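Octaprenyl-diphosphate synthase (Roseobacter denitrificans, PDB 4JXN) probably builds all-trans-octaprenyl diphosphate from farnesyl diphosphate and five isopentenyl diphosphates with the help of magnesium, supplying the precursor of the isoprenoid quinone side chain. Local coordinates at residues Lys10-Met15 with Ala326-Glu331; Glu20-Ala25 with Pro74-Leu79; Leu91-Val96 with Tyr124-Ser129; Arg262-Arg267 with Leu279-Ala284. One frame throughout, in Å; residues are numbered along the deposited sequence.

Contact 1 of 4, residues Lys10-Met15 with Ala326-Glu331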
loop_
_atom_site.group_PDB
_atom_site.type_symbol
_atom_site.label_atom_id
_atom_site.label_comp_id
_atom_site.label_asym_id
_atom_site.label_seq_id
_atom_site.Cartn_x
_atom_site.Cartn_y
_atom_site.Cartn_z
ATOM N N LYS A 10 -37.685 1.961 2.759
ATOM C CA LYS A 10 -37.998 0.606 3.251
ATOM C C LYS A 10 -37.285 -0.488 2.441
ATOM O O LYS A 10 -36.766 -1.440 3.029
ATOM C CB LYS A 10 -39.513 0.355 3.277
ATOM N N PRO A 11 -37.257 -0.356 1.093
ATOM C CA PRO A 11 -36.424 -1.236 0.257
ATOM C C PRO A 11 -34.918 -1.221 0.578
ATOM O O PRO A 11 -34.251 -2.244 0.415
ATOM C CB PRO A 11 -36.672 -0.707 -1.168
ATOM C CG PRO A 11 -38.030 -0.098 -1.116
ATOM C CD PRO A 11 -38.207 0.434 0.279
ATOM N N HIS A 12 -34.381 -0.078 1.000
ATOM C CA HIS A 12 -32.967 -0.001 1.363
ATOM C C HIS A 12 -32.720 -0.650 2.729
ATOM O O HIS A 12 -31.738 -1.379 2.911
ATOM C CB HIS A 12 -32.460 1.446 1.355
ATOM C CG HIS A 12 -30.972 1.555 1.493
ATOM N ND1 HIS A 12 -30.101 1.153 0.501
ATOM C CD2 HIS A 12 -30.199 1.996 2.515
ATOM C CE1 HIS A 12 -28.859 1.352 0.902
ATOM N NE2 HIS A 12 -28.891 1.862 2.120
ATOM N N ASP A 13 -33.624 -0.386 3.673
ATOM C CA ASP A 13 -33.561 -0.957 5.028
ATOM C C ASP A 13 -33.553 -2.497 5.043
ATOM O O ASP A 13 -32.940 -3.103 5.923
ATOM C CB ASP A 13 -34.752 -0.464 5.873
ATOM C CG ASP A 13 -34.637 0.999 6.269
ATOM O OD1 ASP A 13 -33.662 1.351 6.964
ATOM O OD2 ASP A 13 -35.534 1.798 5.907
ATOM N N ARG A 14 -34.249 -3.117 4.087
ATOM C CA ARG A 14 -34.386 -4.590 4.043
ATOM C C ARG A 14 -33.054 -5.273 3.764
ATOM O O ARG A 14 -32.744 -6.315 4.341
ATOM C CB ARG A 14 -35.423 -5.000 2.994
ATOM C CG ARG A 14 -36.838 -5.098 3.546
ATOM C CD ARG A 14 -37.897 -4.475 2.650
ATOM N NE ARG A 14 -37.732 -4.779 1.231
ATOM C CZ ARG A 14 -38.537 -4.318 0.275
ATOM N NH1 ARG A 14 -38.311 -4.628 -1.000
ATOM N NH2 ARG A 14 -39.567 -3.537 0.586
ATOM N N MET A 15 -32.269 -4.667 2.881
ATOM C CA MET A 15 -30.924 -5.130 2.600
ATOM C C MET A 15 -30.069 -5.071 3.863
ATOM O O MET A 15 -29.497 -6.081 4.264
ATOM C CB MET A 15 -30.304 -4.274 1.493
ATOM C CG MET A 15 -28.895 -4.684 1.116
ATOM S SD MET A 15 -28.431 -4.143 -0.536
ATOM C CE MET A 15 -26.779 -4.834 -0.613
ATOM N N ALA A 326 -29.792 -0.242 -7.017
ATOM C CA ALA A 326 -29.488 0.456 -8.269
ATOM C C ALA A 326 -30.364 1.709 -8.405
ATOM O O ALA A 326 -29.891 2.774 -8.807
ATOM C CB ALA A 326 -29.674 -0.472 -9.458
ATOM N N ASP A 327 -31.632 1.575 -8.029
ATOM C CA ASP A 327 -32.552 2.718 -7.959
ATOM C C ASP A 327 -32.184 3.693 -6.822
ATOM O O ASP A 327 -32.169 4.907 -7.014
ATOM C CB ASP A 327 -33.995 2.218 -7.789
ATOM C CG ASP A 327 -34.491 1.406 -8.993
ATOM O OD1 ASP A 327 -34.171 1.782 -10.143
ATOM O OD2 ASP A 327 -35.203 0.390 -8.793
ATOM N N TYR A 328 -31.869 3.155 -5.648
ATOM C CA TYR A 328 -31.465 3.967 -4.499
ATOM C C TYR A 328 -30.260 4.864 -4.803
ATOM O O TYR A 328 -30.218 6.016 -4.380
ATOM C CB TYR A 328 -31.136 3.064 -3.302
ATOM C CG TYR A 328 -30.676 3.817 -2.073
ATOM C CD1 TYR A 328 -31.596 4.304 -1.149
ATOM C CD2 TYR A 328 -29.318 4.053 -1.842
ATOM C CE1 TYR A 328 -31.177 5.002 -0.025
ATOM C CE2 TYR A 328 -28.890 4.748 -0.722
ATOM C CZ TYR A 328 -29.825 5.219 0.183
ATOM O OH TYR A 328 -29.411 5.907 1.297
ATOM N N VAL A 329 -29.268 4.337 -5.517
ATOM C CA VAL A 329 -28.087 5.135 -5.845
ATOM C C VAL A 329 -28.458 6.382 -6.665
ATOM O O VAL A 329 -27.842 7.427 -6.505
ATOM C CB VAL A 329 -27.002 4.306 -6.570
ATOM C CG1 VAL A 329 -25.963 5.203 -7.223
ATOM C CG2 VAL A 329 -26.318 3.360 -5.591
ATOM N N VAL A 330 -29.465 6.289 -7.523
ATOM C CA VAL A 330 -29.842 7.439 -8.351
ATOM C C VAL A 330 -31.081 8.198 -7.856
ATOM O O VAL A 330 -31.559 9.101 -8.537
ATOM C CB VAL A 330 -30.029 7.035 -9.834
ATOM C CG1 VAL A 330 -28.674 6.754 -10.472
ATOM C CG2 VAL A 330 -30.959 5.831 -9.970
ATOM N N GLU A 331 -31.587 7.867 -6.671
ATOM C CA GLU A 331 -32.825 8.497 -6.184
ATOM C C GLU A 331 -32.679 10.014 -5.962
ATOM O O GLU A 331 -33.635 10.762 -6.169
ATOM C CB GLU A 331 -33.337 7.822 -4.907
ATOM C CG GLU A 331 -32.612 8.219 -3.626
ATOM C CD GLU A 331 -33.357 7.772 -2.389
ATOM O OE1 GLU A 331 -32.721 7.140 -1.519
ATOM O OE2 GLU A 331 -34.578 8.051 -2.293
#
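The imidazole of His12 lies flat against the phenol ring of Tyr328, a face-to-face stack with ring centroids 3.9 Å apart and planes only 8° from parallel. The rings overlap closely: His12 ND1 sits over the middle of the Tyr328 ring, 3.7 Å from Tyr328 CG, while His12 NE2 reaches the hydroxyl-bearing end, 4.0 Å from Tyr328 CZ. The methylene carries the overlap back toward the helix, His12 CB resting 3.9 Å from Tyr328 CD1. Both rings leave their helices with CG anti to the backbone N (chi1 -170° in His12, 179° in Tyr328), which sends each across the gap to meet the other. These two side chains make the whole contact between the segments, on the protein surface. Deeper in the same interface, Met15 of helix 9-34 packs on Met321, Leu322 and Leu325 of helix 317-330, which also touches helix 200-224 through Val329. The stack joins the N-terminal helix 9-34 to helix 317-330 at the surface edge of that interface. Replacing Tyr328 by an alanine would probably leave one face of the His12 imidazole without its cover and let that ring turn more freely. Chemically the pair is held by van der Waals and pi contact alone; were His12 protonated, it would probably gain a cation-pi component, and Glu331 OE1, 6.8 Å from His12 ND1, could encourage that charge weakly.

Contact 2 of 4, residues Glu20-Ala25 with Pro74-Leu79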
loop_
_atom_site.group_PDB
_atom_site.type_symbol
_atom_site.label_atom_id
_atom_site.label_comp_id
_atom_site.label_asym_id
_atom_site.label_seq_id
_atom_site.Cartn_x
_atom_site.Cartn_y
_atom_site.Cartn_z
ATOM N N GLU A 20 -27.514 -7.548 8.407
ATOM C CA GLU A 20 -27.263 -6.986 9.738
ATOM C C GLU A 20 -26.144 -7.688 10.501
ATOM O O GLU A 20 -25.237 -7.043 11.040
ATOM C CB GLU A 20 -28.566 -7.048 10.557
ATOM C CG GLU A 20 -28.422 -7.084 12.078
ATOM C CD GLU A 20 -27.628 -5.921 12.645
ATOM O OE1 GLU A 20 -27.409 -4.921 11.920
ATOM O OE2 GLU A 20 -27.221 -6.014 13.824
ATOM N N SER A 21 -26.225 -9.011 10.544
ATOM C CA SER A 21 -25.362 -9.807 11.396
ATOM C C SER A 21 -23.954 -9.893 10.804
ATOM O O SER A 21 -22.959 -9.745 11.513
ATOM C CB SER A 21 -25.970 -11.209 11.574
ATOM O OG SER A 21 -26.065 -11.879 10.332
ATOM N N ASP A 22 -23.880 -10.132 9.498
ATOM C CA ASP A 22 -22.598 -10.192 8.808
ATOM C C ASP A 22 -21.863 -8.861 8.887
ATOM O O ASP A 22 -20.658 -8.842 9.086
ATOM C CB ASP A 22 -22.792 -10.628 7.362
ATOM C CG ASP A 22 -23.131 -12.112 7.239
ATOM O OD1 ASP A 22 -23.105 -12.837 8.256
ATOM O OD2 ASP A 22 -23.425 -12.554 6.116
ATOM N N MET A 23 -22.591 -7.752 8.757
ATOM C CA MET A 23 -21.992 -6.423 8.916
ATOM C C MET A 23 -21.435 -6.190 10.315
ATOM O O MET A 23 -20.390 -5.551 10.478
ATOM C CB MET A 23 -22.996 -5.317 8.558
ATOM C CG MET A 23 -23.123 -5.079 7.056
ATOM S SD MET A 23 -21.525 -4.871 6.219
ATOM C CE MET A 23 -21.080 -3.186 6.653
ATOM N N ALA A 24 -22.139 -6.705 11.316
ATOM C CA ALA A 24 -21.656 -6.663 12.684
ATOM C C ALA A 24 -20.332 -7.412 12.774
ATOM O O ALA A 24 -19.338 -6.874 13.273
ATOM C CB ALA A 24 -22.678 -7.281 13.625
ATOM N N ALA A 25 -20.333 -8.639 12.257
ATOM C CA ALA A 25 -19.208 -9.576 12.392
ATOM C C ALA A 25 -17.988 -9.159 11.559
ATOM O O ALA A 25 -16.859 -9.574 11.846
ATOM C CB ALA A 25 -19.642 -10.979 12.007
ATOM N N PRO A 74 -17.120 -18.866 5.973
ATOM C CA PRO A 74 -16.770 -17.669 6.758
ATOM C C PRO A 74 -16.025 -16.554 6.024
ATOM O O PRO A 74 -15.928 -15.431 6.546
ATOM C CB PRO A 74 -15.838 -18.245 7.822
ATOM C CG PRO A 74 -15.113 -19.345 7.103
ATOM C CD PRO A 74 -16.035 -19.872 6.028
ATOM N N PHE A 75 -15.500 -16.847 4.834
ATOM C CA PHE A 75 -14.511 -15.963 4.206
ATOM C C PHE A 75 -15.082 -14.702 3.550
ATOM O O PHE A 75 -14.353 -13.730 3.355
ATOM C CB PHE A 75 -13.641 -16.760 3.235
ATOM C CG PHE A 75 -12.815 -17.829 3.912
ATOM C CD1 PHE A 75 -12.049 -17.529 5.042
ATOM C CD2 PHE A 75 -12.799 -19.130 3.427
ATOM C CE1 PHE A 75 -11.293 -18.505 5.669
ATOM C CE2 PHE A 75 -12.043 -20.107 4.051
ATOM C CZ PHE A 75 -11.289 -19.795 5.168
ATOM N N HIS A 76 -16.373 -14.714 3.225
ATOM C CA HIS A 76 -17.090 -13.505 2.779
ATOM C C HIS A 76 -16.934 -12.357 3.778
ATOM O O HIS A 76 -16.852 -11.184 3.394
ATOM C CB HIS A 76 -18.566 -13.825 2.489
ATOM C CG HIS A 76 -19.338 -14.311 3.677
ATOM N ND1 HIS A 76 -20.560 -13.779 4.034
ATOM C CD2 HIS A 76 -19.068 -15.274 4.590
ATOM C CE1 HIS A 76 -21.007 -14.396 5.113
ATOM N NE2 HIS A 76 -20.121 -15.306 5.471
ATOM N N ILE A 77 -16.828 -12.721 5.053
ATOM C CA ILE A 77 -16.517 -11.778 6.126
ATOM C C ILE A 77 -15.105 -11.208 5.968
ATOM O O ILE A 77 -14.880 -9.982 6.074
ATOM C CB ILE A 77 -16.625 -12.459 7.515
ATOM C CG1 ILE A 77 -17.979 -13.151 7.687
ATOM C CG2 ILE A 77 -16.443 -11.441 8.636
ATOM C CD1 ILE A 77 -19.166 -12.226 7.481
ATOM N N ASN A 78 -14.145 -12.093 5.711
ATOM C CA ASN A 78 -12.765 -11.636 5.453
ATOM C C ASN A 78 -12.758 -10.663 4.282
ATOM O O ASN A 78 -12.205 -9.557 4.355
ATOM C CB ASN A 78 -11.829 -12.803 5.123
ATOM C CG ASN A 78 -11.783 -13.868 6.212
ATOM O OD1 ASN A 78 -12.756 -14.099 6.928
ATOM N ND2 ASN A 78 -10.641 -14.535 6.324
ATOM N N LEU A 79 -13.393 -11.088 3.194
ATOM C CA LEU A 79 -13.363 -10.328 1.955
ATOM C C LEU A 79 -14.051 -8.974 2.067
ATOM O O LEU A 79 -13.603 -8.007 1.472
ATOM C CB LEU A 79 -13.983 -11.152 0.829
ATOM C CG LEU A 79 -13.176 -12.401 0.487
ATOM C CD1 LEU A 79 -13.892 -13.226 -0.578
ATOM C CD2 LEU A 79 -11.773 -11.989 0.059
#
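Asp22, at a kink where the N atoms of Ser21 and Asp22 lack bonds to the preceding turn, points its carboxylate at helix 75-94. With CG anti to its carbonyl carbon (chi1 -73°), OD2 arrives at the edge of the His76 ring, close to the ring plane and 3.2 Å from His76 CE1. The carboxylate itself stands steeply to that ring, the planes 78° apart. This is a close C-H to oxygen approach; the hydrogen bond of Asp22 OD2 is made instead with NE2 of His67, whose ring also packs edge-to-face with His76. Nearer the backbone on the same side chain, Asp22 CB meets the tip of Ile77, 4.0 Å from Ile77 CD1. That same methyl lies over one face of the His76 ring, toward its rim, so Ile77 and Asp22 address the imidazole from face and edge. One turn on, the carbonyl of Ala25 touches the other branch of Ile77, Ala25 O lying 3.7 Å from Ile77 CG2. The local axes pass 9.9 Å apart at 61°. Leu63 of helix 57-68 touches both Asp22 and His76, making this a three-helix junction at the start of helix 75-94, within the all-helical fold of trans-prenyl diphosphate synthases.

Contact 3 of 4, residues Leu91-Val96 with Tyr124-Ser129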
loop_
_atom_site.group_PDB
_atom_site.type_symbol
_atom_site.label_atom_id
_atom_site.label_comp_id
_atom_site.label_asym_id
_atom_site.label_seq_id
_atom_site.Cartn_x
_atom_site.Cartn_y
_atom_site.Cartn_z
ATOM N N LEU A 91 -8.595 6.406 1.132
ATOM C CA LEU A 91 -9.087 7.711 1.580
ATOM C C LEU A 91 -7.969 8.482 2.263
ATOM O O LEU A 91 -7.611 9.582 1.834
ATOM C CB LEU A 91 -10.273 7.559 2.536
ATOM C CG LEU A 91 -11.525 6.911 1.942
ATOM C CD1 LEU A 91 -12.591 6.694 3.009
ATOM C CD2 LEU A 91 -12.053 7.751 0.788
ATOM N N LEU A 92 -7.410 7.888 3.313
ATOM C CA LEU A 92 -6.228 8.438 3.984
ATOM C C LEU A 92 -5.218 9.007 2.981
ATOM O O LEU A 92 -4.814 10.162 3.071
ATOM C CB LEU A 92 -5.547 7.355 4.826
ATOM C CG LEU A 92 -6.280 6.897 6.091
ATOM C CD1 LEU A 92 -5.674 5.601 6.599
ATOM C CD2 LEU A 92 -6.241 7.968 7.175
ATOM N N HIS A 93 -4.830 8.187 2.012
ATOM C CA HIS A 93 -3.813 8.580 1.041
ATOM C C HIS A 93 -4.193 9.791 0.189
ATOM O O HIS A 93 -3.319 10.560 -0.226
ATOM C CB HIS A 93 -3.453 7.380 0.159
ATOM C CG HIS A 93 -2.571 6.391 0.850
ATOM N ND1 HIS A 93 -1.626 5.640 0.188
ATOM C CD2 HIS A 93 -2.463 6.060 2.158
ATOM C CE1 HIS A 93 -0.984 4.877 1.054
ATOM N NE2 HIS A 93 -1.470 5.116 2.257
ATOM N N ASP A 94 -5.487 9.965 -0.072
ATOM C CA ASP A 94 -5.947 11.109 -0.861
ATOM C C ASP A 94 -5.973 12.384 -0.022
ATOM O O ASP A 94 -5.709 13.472 -0.544
ATOM C CB ASP A 94 -7.311 10.829 -1.498
ATOM C CG ASP A 94 -7.192 10.014 -2.769
ATOM O OD1 ASP A 94 -6.813 8.825 -2.686
ATOM O OD2 ASP A 94 -7.461 10.572 -3.854
ATOM N N ASP A 95 -6.254 12.237 1.274
ATOM C CA ASP A 95 -6.196 13.353 2.227
ATOM C C ASP A 95 -4.797 13.999 2.313
ATOM O O ASP A 95 -4.640 15.067 2.903
ATOM C CB ASP A 95 -6.676 12.905 3.615
ATOM C CG ASP A 95 -8.157 12.508 3.634
ATOM O OD1 ASP A 95 -8.817 12.582 2.575
ATOM O OD2 ASP A 95 -8.664 12.120 4.713
ATOM N N VAL A 96 -3.795 13.340 1.732
ATOM C CA VAL A 96 -2.528 13.976 1.393
ATOM C C VAL A 96 -2.519 14.239 -0.114
ATOM O O VAL A 96 -2.529 15.385 -0.565
ATOM C CB VAL A 96 -1.319 13.077 1.737
ATOM C CG1 VAL A 96 -0.024 13.877 1.666
ATOM C CG2 VAL A 96 -1.490 12.439 3.110
ATOM N N TYR A 124 -0.661 0.388 6.635
ATOM C CA TYR A 124 -0.976 -0.618 7.635
ATOM C C TYR A 124 -2.271 -1.352 7.302
ATOM O O TYR A 124 -2.347 -2.582 7.417
ATOM C CB TYR A 124 -1.055 -0.005 9.050
ATOM C CG TYR A 124 -1.385 -1.036 10.122
ATOM C CD1 TYR A 124 -0.660 -2.228 10.213
ATOM C CD2 TYR A 124 -2.434 -0.837 11.026
ATOM C CE1 TYR A 124 -0.959 -3.183 11.170
ATOM C CE2 TYR A 124 -2.737 -1.791 11.991
ATOM C CZ TYR A 124 -1.996 -2.961 12.053
ATOM O OH TYR A 124 -2.276 -3.919 12.992
ATOM N N LEU A 125 -3.281 -0.604 6.876
ATOM C CA LEU A 125 -4.584 -1.207 6.541
ATOM C C LEU A 125 -4.490 -2.067 5.288
ATOM O O LEU A 125 -5.092 -3.147 5.234
ATOM C CB LEU A 125 -5.655 -0.143 6.341
ATOM C CG LEU A 125 -5.933 0.844 7.480
ATOM C CD1 LEU A 125 -7.001 1.829 7.025
ATOM C CD2 LEU A 125 -6.345 0.165 8.780
ATOM N N PHE A 126 -3.729 -1.590 4.297
ATOM C CA PHE A 126 -3.421 -2.382 3.107
ATOM C C PHE A 126 -2.800 -3.716 3.510
ATOM O O PHE A 126 -3.274 -4.772 3.105
ATOM C CB PHE A 126 -2.428 -1.677 2.171
ATOM C CG PHE A 126 -2.993 -0.518 1.390
ATOM C CD1 PHE A 126 -4.311 -0.505 0.932
ATOM C CD2 PHE A 126 -2.159 0.552 1.043
ATOM C CE1 PHE A 126 -4.792 0.569 0.187
ATOM C CE2 PHE A 126 -2.637 1.624 0.300
ATOM C CZ PHE A 126 -3.956 1.633 -0.128
ATOM N N SER A 127 -1.739 -3.662 4.310
ATOM C CA SER A 127 -1.084 -4.886 4.767
ATOM C C SER A 127 -2.097 -5.798 5.454
ATOM O O SER A 127 -2.137 -7.001 5.191
ATOM C CB SER A 127 0.089 -4.572 5.707
ATOM O OG SER A 127 -0.339 -3.931 6.892
ATOM N N ARG A 128 -2.932 -5.225 6.316
ATOM C CA ARG A 128 -3.965 -6.002 7.002
ATOM C C ARG A 128 -5.015 -6.561 6.036
ATOM O O ARG A 128 -5.463 -7.700 6.193
ATOM C CB ARG A 128 -4.636 -5.159 8.083
ATOM C CG ARG A 128 -3.739 -4.885 9.277
ATOM C CD ARG A 128 -3.696 -6.072 10.220
ATOM N NE ARG A 128 -2.494 -6.058 11.047
ATOM C CZ ARG A 128 -2.309 -6.822 12.120
ATOM N NH1 ARG A 128 -3.243 -7.684 12.517
ATOM N NH2 ARG A 128 -1.174 -6.721 12.805
ATOM N N SER A 129 -5.390 -5.776 5.026
ATOM C CA SER A 129 -6.329 -6.249 4.005
ATOM C C SER A 129 -5.786 -7.491 3.278
ATOM O O SER A 129 -6.527 -8.400 2.935
ATOM C CB SER A 129 -6.647 -5.125 3.012
ATOM O OG SER A 129 -5.576 -4.872 2.120
#
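Both nitrogens of the His93 imidazole, the ring that meets Phe126, are engaged beyond the two segments: NE2 bonds the backbone oxygen of Val119, and ND1 bonds OD2 of Asp123 in the second subunit. Gripped at two points, the ring has its rotation fixed and offers a face to Phe126. The phenyl edge turns to it in a T-shaped pair, centroids 5.4 Å apart and planes at 75°, led by Phe126 CE2 at 3.7 Å from His93 CE1. Beside this pair the leucines touch by single methyls, Leu92 CD1 lying 4.0 Å from Leu125 CD1 as the two side chains cross at about a right angle. The backbones stay well separated, the nearest CA atoms, those of Leu92 and Leu125, being 10.1 Å apart, and side chains alone bridge the gap. Along helix 116-134, Ser129 OG bonds back to Phe126 O (2.5 Å), in the carbonyl plane on a lone pair. His93 directly precedes Asp94 and Asp95, which begin the first aspartate-rich motif, DDxxD, that binds magnesium in relatives. The contact joins helices 75-94 and 116-134 where the second subunit adjoins them: His93 of that copy meets His93 here, and its Asp123 packs on Phe126.

Contact 4 of 4, residues Arg262-Arg267 with Leu279-Ala284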
loop_
_atom_site.group_PDB
_atom_site.type_symbol
_atom_site.label_atom_id
_atom_site.label_comp_id
_atom_site.label_asym_id
_atom_site.label_seq_id
_atom_site.Cartn_x
_atom_site.Cartn_y
_atom_site.Cartn_z
ATOM N N ARG A 262 -14.067 28.897 -23.788
ATOM C CA ARG A 262 -12.797 28.211 -23.605
ATOM C C ARG A 262 -11.863 29.065 -22.736
ATOM O O ARG A 262 -11.270 28.567 -21.774
ATOM C CB ARG A 262 -12.166 27.879 -24.965
ATOM C CG ARG A 262 -11.033 26.853 -24.912
ATOM C CD ARG A 262 -11.135 25.830 -26.045
ATOM N NE ARG A 262 -11.969 24.679 -25.674
ATOM C CZ ARG A 262 -12.539 23.826 -26.532
ATOM N NH1 ARG A 262 -13.272 22.817 -26.061
ATOM N NH2 ARG A 262 -12.395 23.966 -27.851
ATOM N N ALA A 263 -11.764 30.356 -23.048
ATOM C CA ALA A 263 -10.895 31.264 -22.289
ATOM C C ALA A 263 -11.244 31.257 -20.820
ATOM O O ALA A 263 -10.354 31.230 -19.961
ATOM C CB ALA A 263 -10.979 32.677 -22.848
ATOM N N PHE A 264 -12.544 31.263 -20.529
ATOM C CA PHE A 264 -13.012 31.109 -19.159
ATOM C C PHE A 264 -12.588 29.749 -18.564
ATOM O O PHE A 264 -12.181 29.686 -17.410
ATOM C CB PHE A 264 -14.536 31.249 -19.090
ATOM C CG PHE A 264 -15.094 31.055 -17.707
ATOM C CD1 PHE A 264 -15.045 32.089 -16.783
ATOM C CD2 PHE A 264 -15.646 29.843 -17.324
ATOM C CE1 PHE A 264 -15.546 31.922 -15.506
ATOM C CE2 PHE A 264 -16.146 29.666 -16.051
ATOM C CZ PHE A 264 -16.095 30.708 -15.138
ATOM N N TRP A 265 -12.697 28.665 -19.333
ATOM C CA TRP A 265 -12.306 27.337 -18.828
ATOM C C TRP A 265 -10.797 27.224 -18.671
ATOM O O TRP A 265 -10.309 26.771 -17.640
ATOM C CB TRP A 265 -12.819 26.214 -19.733
ATOM C CG TRP A 265 -14.309 26.101 -19.734
ATOM C CD1 TRP A 265 -15.134 26.191 -20.809
ATOM C CD2 TRP A 265 -15.155 25.904 -18.598
ATOM N NE1 TRP A 265 -16.438 26.079 -20.421
ATOM C CE2 TRP A 265 -16.479 25.877 -19.068
ATOM C CE3 TRP A 265 -14.920 25.759 -17.226
ATOM C CZ2 TRP A 265 -17.577 25.716 -18.216
ATOM C CZ3 TRP A 265 -16.001 25.588 -16.387
ATOM C CH2 TRP A 265 -17.318 25.566 -16.887
ATOM N N VAL A 266 -10.070 27.653 -19.699
ATOM C CA VAL A 266 -8.599 27.712 -19.677
ATOM C C VAL A 266 -8.061 28.434 -18.440
ATOM O O VAL A 266 -7.019 28.067 -17.898
ATOM C CB VAL A 266 -8.068 28.435 -20.938
ATOM C CG1 VAL A 266 -6.570 28.694 -20.832
ATOM C CG2 VAL A 266 -8.401 27.644 -22.206
ATOM N N ARG A 267 -8.795 29.447 -17.993
ATOM C CA ARG A 267 -8.362 30.335 -16.916
ATOM C C ARG A 267 -8.633 29.818 -15.502
ATOM O O ARG A 267 -7.780 29.941 -14.619
ATOM C CB ARG A 267 -9.051 31.701 -17.096
ATOM C CG ARG A 267 -8.785 32.721 -15.992
ATOM C CD ARG A 267 -9.234 34.129 -16.392
ATOM N NE ARG A 267 -10.692 34.288 -16.462
ATOM C CZ ARG A 267 -11.508 34.352 -15.404
ATOM N NH1 ARG A 267 -12.817 34.495 -15.588
ATOM N NH2 ARG A 267 -11.040 34.265 -14.159
ATOM N N LEU A 279 -18.140 31.106 -10.038
ATOM C CA LEU A 279 -18.955 29.910 -9.807
ATOM C C LEU A 279 -20.327 30.044 -10.472
ATOM O O LEU A 279 -20.858 29.080 -11.029
ATOM C CB LEU A 279 -19.127 29.658 -8.303
ATOM C CG LEU A 279 -20.026 28.488 -7.890
ATOM C CD1 LEU A 279 -19.371 27.160 -8.245
ATOM C CD2 LEU A 279 -20.349 28.558 -6.404
ATOM N N GLN A 280 -20.899 31.242 -10.399
ATOM C CA GLN A 280 -22.216 31.504 -10.955
ATOM C C GLN A 280 -22.160 31.397 -12.464
ATOM O O GLN A 280 -23.112 30.923 -13.086
ATOM C CB GLN A 280 -22.706 32.903 -10.569
ATOM C CG GLN A 280 -22.975 33.087 -9.085
ATOM C CD GLN A 280 -24.234 32.386 -8.629
ATOM O OE1 GLN A 280 -24.188 31.497 -7.775
ATOM N NE2 GLN A 280 -25.370 32.781 -9.198
ATOM N N HIS A 281 -21.041 31.843 -13.039
ATOM C CA HIS A 281 -20.847 31.802 -14.480
ATOM C C HIS A 281 -20.660 30.365 -14.986
ATOM O O HIS A 281 -21.282 29.987 -15.978
ATOM C CB HIS A 281 -19.671 32.678 -14.901
ATOM C CG HIS A 281 -19.555 32.837 -16.383
ATOM N ND1 HIS A 281 -20.563 33.379 -17.153
ATOM C CD2 HIS A 281 -18.567 32.499 -17.241
ATOM C CE1 HIS A 281 -20.199 33.367 -18.421
ATOM N NE2 HIS A 281 -18.999 32.822 -18.504
ATOM N N ALA A 282 -19.831 29.579 -14.294
ATOM C CA ALA A 282 -19.664 28.130 -14.571
ATOM C C ALA A 282 -20.996 27.403 -14.598
ATOM O O ALA A 282 -21.286 26.659 -15.534
ATOM C CB ALA A 282 -18.753 27.488 -13.536
ATOM N N ILE A 283 -21.809 27.623 -13.565
ATOM C CA ILE A 283 -23.123 26.979 -13.458
ATOM C C ILE A 283 -24.042 27.396 -14.613
ATOM O O ILE A 283 -24.767 26.574 -15.168
ATOM C CB ILE A 283 -23.787 27.271 -12.082
ATOM C CG1 ILE A 283 -23.030 26.527 -10.970
ATOM C CG2 ILE A 283 -25.253 26.848 -12.063
ATOM C CD1 ILE A 283 -23.430 26.917 -9.563
ATOM N N ALA A 284 -24.021 28.676 -14.962
ATOM C CA ALA A 284 -24.767 29.165 -16.122
ATOM C C ALA A 284 -24.368 28.426 -17.412
ATOM O O ALA A 284 -25.224 28.072 -18.215
ATOM C CB ALA A 284 -24.548 30.663 -16.294
#
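Segments 262-267 and 279-284 are both helical and run in broadly opposed directions, their local N-to-C axes at 128° and 11.7 Å apart at closest approach. The nearest CA atoms, those of Trp265 and Ala282, are still 8.5 Å apart, a spacing that leaves room for aromatic side chains between the backbones. Phe264 and His281 meet there. Each ring leaves its helix with CG anti to the backbone N (chi1 178° in Phe264), and the two side chains reach past one another from opposite sides. The result is a T-shaped pair: the imidazole edge stands on the phenyl face, planes at 83° and centroids 4.6 Å apart. His281 CD2 forms the foot, poised over the centre of the phenyl ring and 3.5 Å from Phe264 CE1, so its hydrogen makes a CH-pi approach to the ring. Ala282 supplies the small surface beside it, its CB lying 4.2 Å from Phe264 CE2 and 4.1 Å from Trp265 CH2. Phe264 CD2 in turn lies over a face of the neighbouring Trp265 indole, toward its rim. With Phe264 cut back to an alanine, the CD2 edge of His281 would probably lose its aromatic partner and a gap open between the helices. Trp265 extends the apolar cluster to Leu250, Ala253 and Val254 of helix 248-254, and Arg267 forms a salt bridge with Asp278, at the start of the second helix. Together helices 259-270 and 278-288 make a splayed helical hairpin, packed through aromatic side chains, within the all-alpha isoprenoid synthase fold.

Overall arrangement
Helix 9-34 opens the widest loop of the four: contact 1 starts near its beginning and closes only at helix 317-330, so the other three contacts are nested inside. Contact 2 leaves the same helix farther along and closes on the start of helix 75-94; that helix carries the chain to contact 3, which ties its far end to helix 116-134. Contact 4, much later, closes a short loop between helices 259-270 and 278-288. Contacts 2, 3 and 4 follow in series and none cross. Contacts 2 and 4 lie on opposite sides of the chain's centre, their centres about 47 Å apart, while contacts 1 and 2 approach to about 5 Å between nearest atoms.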